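Local coordinates for protein endonuclease MutS2 (Deinococcus radiodurans, PDB 4OD6) that probably senses collided ribosomes and splits them into subunits by ATP hydrolysis, and is represented here by its Smr domain, a nuclease module, at residues R17-V21 / E22-E26. Residues are numbered along the deposited sequence; the frame is centred on the assembly and turned at random. Where two conformers were deposited one is given.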
ATOM      1  N   ARG A  17      -2.262   6.877   7.164  0.50  7.04           N
ATOM      2  CA  ARG A  17      -1.535   7.573   8.221  0.50  7.06           C
ATOM      3  C   ARG A  17      -2.381   7.676   9.467  0.50  7.61           C
ATOM      4  O   ARG A  17      -3.545   7.829   9.418  0.50  7.67           O
ATOM      5  CB  ARG A  17      -1.160   8.977   7.761  0.50  8.12           C
ATOM      6  CG  ARG A  17      -0.134   9.064   6.641  0.50 10.41           C
ATOM      7  CD  ARG A  17      -0.047  10.481   6.109  0.50 13.58           C
ATOM      8  NE  ARG A  17      -1.058  10.773   5.133  0.50 16.28           N
ATOM      9  CZ  ARG A  17      -0.959  11.766   4.255  0.50 18.71           C
ATOM     10  NH1 ARG A  17       0.144  12.504   4.231  0.50 21.10           N
ATOM     11  NH2 ARG A  17      -1.915  11.986   3.344  0.50 17.22           N
ATOM     12  N   GLY A  18      -1.763   7.423  10.589  1.00  8.43           N
ATOM     13  CA  GLY A  18      -2.353   7.518  11.967  1.00  8.59           C
ATOM     14  C   GLY A  18      -3.025   6.256  12.417  1.00  8.47           C
ATOM     15  O   GLY A  18      -3.423   6.168  13.557  1.00  9.07           O
ATOM     16  N   LEU A  19      -3.116   5.260  11.528  1.00  7.47           N
ATOM     17  CA  LEU A  19      -3.609   3.945  11.925  1.00  8.34           C
ATOM     18  C   LEU A  19      -2.580   3.104  12.683  1.00  8.28           C
ATOM     19  O   LEU A  19      -1.403   3.246  12.516  1.00  7.82           O
ATOM     20  CB  LEU A  19      -4.109   3.175  10.704  1.00  8.45           C
ATOM     21  CG  LEU A  19      -5.314   3.753   9.989  1.00  9.07           C
ATOM     22  CD1 LEU A  19      -5.734   2.866   8.833  1.00  8.89           C
ATOM     23  CD2 LEU A  19      -6.465   3.998  10.930  1.00 11.84           C
ATOM     24  N   SER A  20      -3.083   2.191  13.506  1.00  7.35           N
ATOM     25  CA  SER A  20      -2.254   1.172  14.094  1.00  7.74           C
ATOM     26  C   SER A  20      -1.793   0.192  13.013  1.00  7.17           C
ATOM     27  O   SER A  20      -2.375   0.127  11.931  1.00  7.00           O
ATOM     28  CB  SER A  20      -3.009   0.387  15.151  1.00  8.72           C
ATOM     29  OG  SER A  20      -4.005  -0.431  14.552  1.00  9.58           O
ATOM     30  N   VAL A  21      -0.771  -0.582  13.337  1.00  7.05           N
ATOM     31  CA  VAL A  21      -0.231  -1.549  12.398  1.00  7.60           C
ATOM     32  C   VAL A  21      -1.347  -2.510  12.025  1.00  7.17           C
ATOM     33  O   VAL A  21      -1.517  -2.794  10.873  1.00  7.56           O
ATOM     34  CB  VAL A  21       0.996  -2.302  12.973  1.00  9.61           C
ATOM     35  CG1 VAL A  21       1.304  -3.556  12.150  1.00 12.83           C
ATOM     36  CG2 VAL A  21       2.203  -1.383  13.031  1.00 10.50           C
ATOM     37  N   GLU A  22      -2.096  -2.995  12.994  1.00  7.75           N
ATOM     38  CA  GLU A  22      -3.136  -3.960  12.701  1.00  9.78           C
ATOM     39  C   GLU A  22      -4.252  -3.384  11.845  1.00  7.20           C
ATOM     40  O   GLU A  22      -4.767  -4.018  10.945  1.00  7.39           O
ATOM     41  CB  GLU A  22      -3.704  -4.568  13.990  1.00 14.24           C
ATOM     42  CG  GLU A  22      -2.761  -5.550  14.661  1.00 19.74           C
ATOM     43  CD  GLU A  22      -3.453  -6.581  15.501  1.00 25.66           C
ATOM     44  OE1 GLU A  22      -3.133  -7.764  15.350  1.00 26.79           O
ATOM     45  OE2 GLU A  22      -4.324  -6.178  16.256  1.00 28.44           O
ATOM     46  N   ALA A  23      -4.660  -2.180  12.175  1.00  7.16           N
ATOM     47  CA  ALA A  23      -5.690  -1.510  11.404  1.00  7.23           C
ATOM     48  C   ALA A  23      -5.222  -1.209   9.982  1.00  6.88           C
ATOM     49  O   ALA A  23      -5.963  -1.361   9.051  1.00  6.96           O
ATOM     50  CB  ALA A  23      -6.145  -0.228  12.110  1.00  8.19           C
ATOM     51  N   ALA A  24      -4.004  -0.763   9.843  1.00  5.94           N
ATOM     52  CA  ALA A  24      -3.459  -0.455   8.534  1.00  6.44           C
ATOM     53  C   ALA A  24      -3.367  -1.716   7.657  1.00  6.12           C
ATOM     54  O   ALA A  24      -3.689  -1.695   6.468  1.00  5.89           O
ATOM     55  CB  ALA A  24      -2.111   0.254   8.664  1.00  6.31           C
ATOM     56  N   VAL A  25      -2.911  -2.822   8.233  1.00  5.61           N
ATOM     57  CA  VAL A  25      -2.833  -4.073   7.485  1.00  6.46           C
ATOM     58  C   VAL A  25      -4.224  -4.512   7.072  1.00  6.38           C
ATOM     59  O   VAL A  25      -4.417  -4.888   5.942  1.00  5.85           O
ATOM     60  CB  VAL A  25      -2.114  -5.173   8.309  1.00  6.95           C
ATOM     61  CG1 VAL A  25      -2.314  -6.541   7.688  1.00  7.97           C
ATOM     62  CG2 VAL A  25      -0.641  -4.851   8.445  1.00  6.81           C
ATOM     63  N   GLU A  26      -5.189  -4.440   7.968  1.00  6.15           N
ATOM     64  CA  GLU A  26      -6.545  -4.858   7.618  1.00  7.86           C
ATOM     65  C   GLU A  26      -7.109  -4.041   6.432  1.00  6.18           C
ATOM     66  O   GLU A  26      -7.714  -4.564   5.504  1.00  5.87           O
ATOM     67  CB  GLU A  26      -7.472  -4.657   8.824  1.00 11.20           C
ATOM     68  CG  GLU A  26      -8.937  -4.955   8.539  1.00 15.56           C
ATOM     69  CD  GLU A  26      -9.870  -4.474   9.618  1.00 21.46           C
ATOM     70  OE1 GLU A  26      -9.423  -4.043  10.699  1.00 24.86           O
ATOM     71  OE2 GLU A  26     -11.063  -4.490   9.344  1.00 23.17           O
TER
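S20 meets A23 where the chain leaves a loop and enters helix 21-38. The hydroxyl of S20, with OG held between its own backbone N and carbonyl carbon (chi1 70°), turns forward to accept the amide of A23 at 3.0 Å from OG to N. The bond is fairly straight, 161° at the hydrogen. First-turn amides lie ahead of a helix's i to i-4 ladder, and here the N-cap hydroxyl serves that of A23. Serine suits the place because its short side chain brings an oxygen to just this spot; the methyl of A23 lies beside it, CB 3.3 Å from S20 OG.

The carbonyls then take over. S20 O accepts A24 N at 2.8 Å, and one residue on, V21 O accepts V25 N at 3.0 Å. CG1 of V21, anti to its backbone N (chi1 164°), comes to 4.4 Å from CG2 of V25, one turn on. That same V25 CG2 also sits 3.3 Å from V21 O. Branched, apolar valines suit this face, which packs on helix 53-62, V21 against V53 and T57, V25 against L58 and Y61.

L19, just before the cap, sets its CB against the methyls of A23 and A24, 4.1 Å from A24 CB. Its CD1 lies 4.0 Å from A24 CA; the small alanines let the leucine lie close. This is a serine N-cap, with L19 and A24 in the positions of a hydrophobic staple, starting the helix that follows the first strand of the Smr domain's mixed alpha/beta fold.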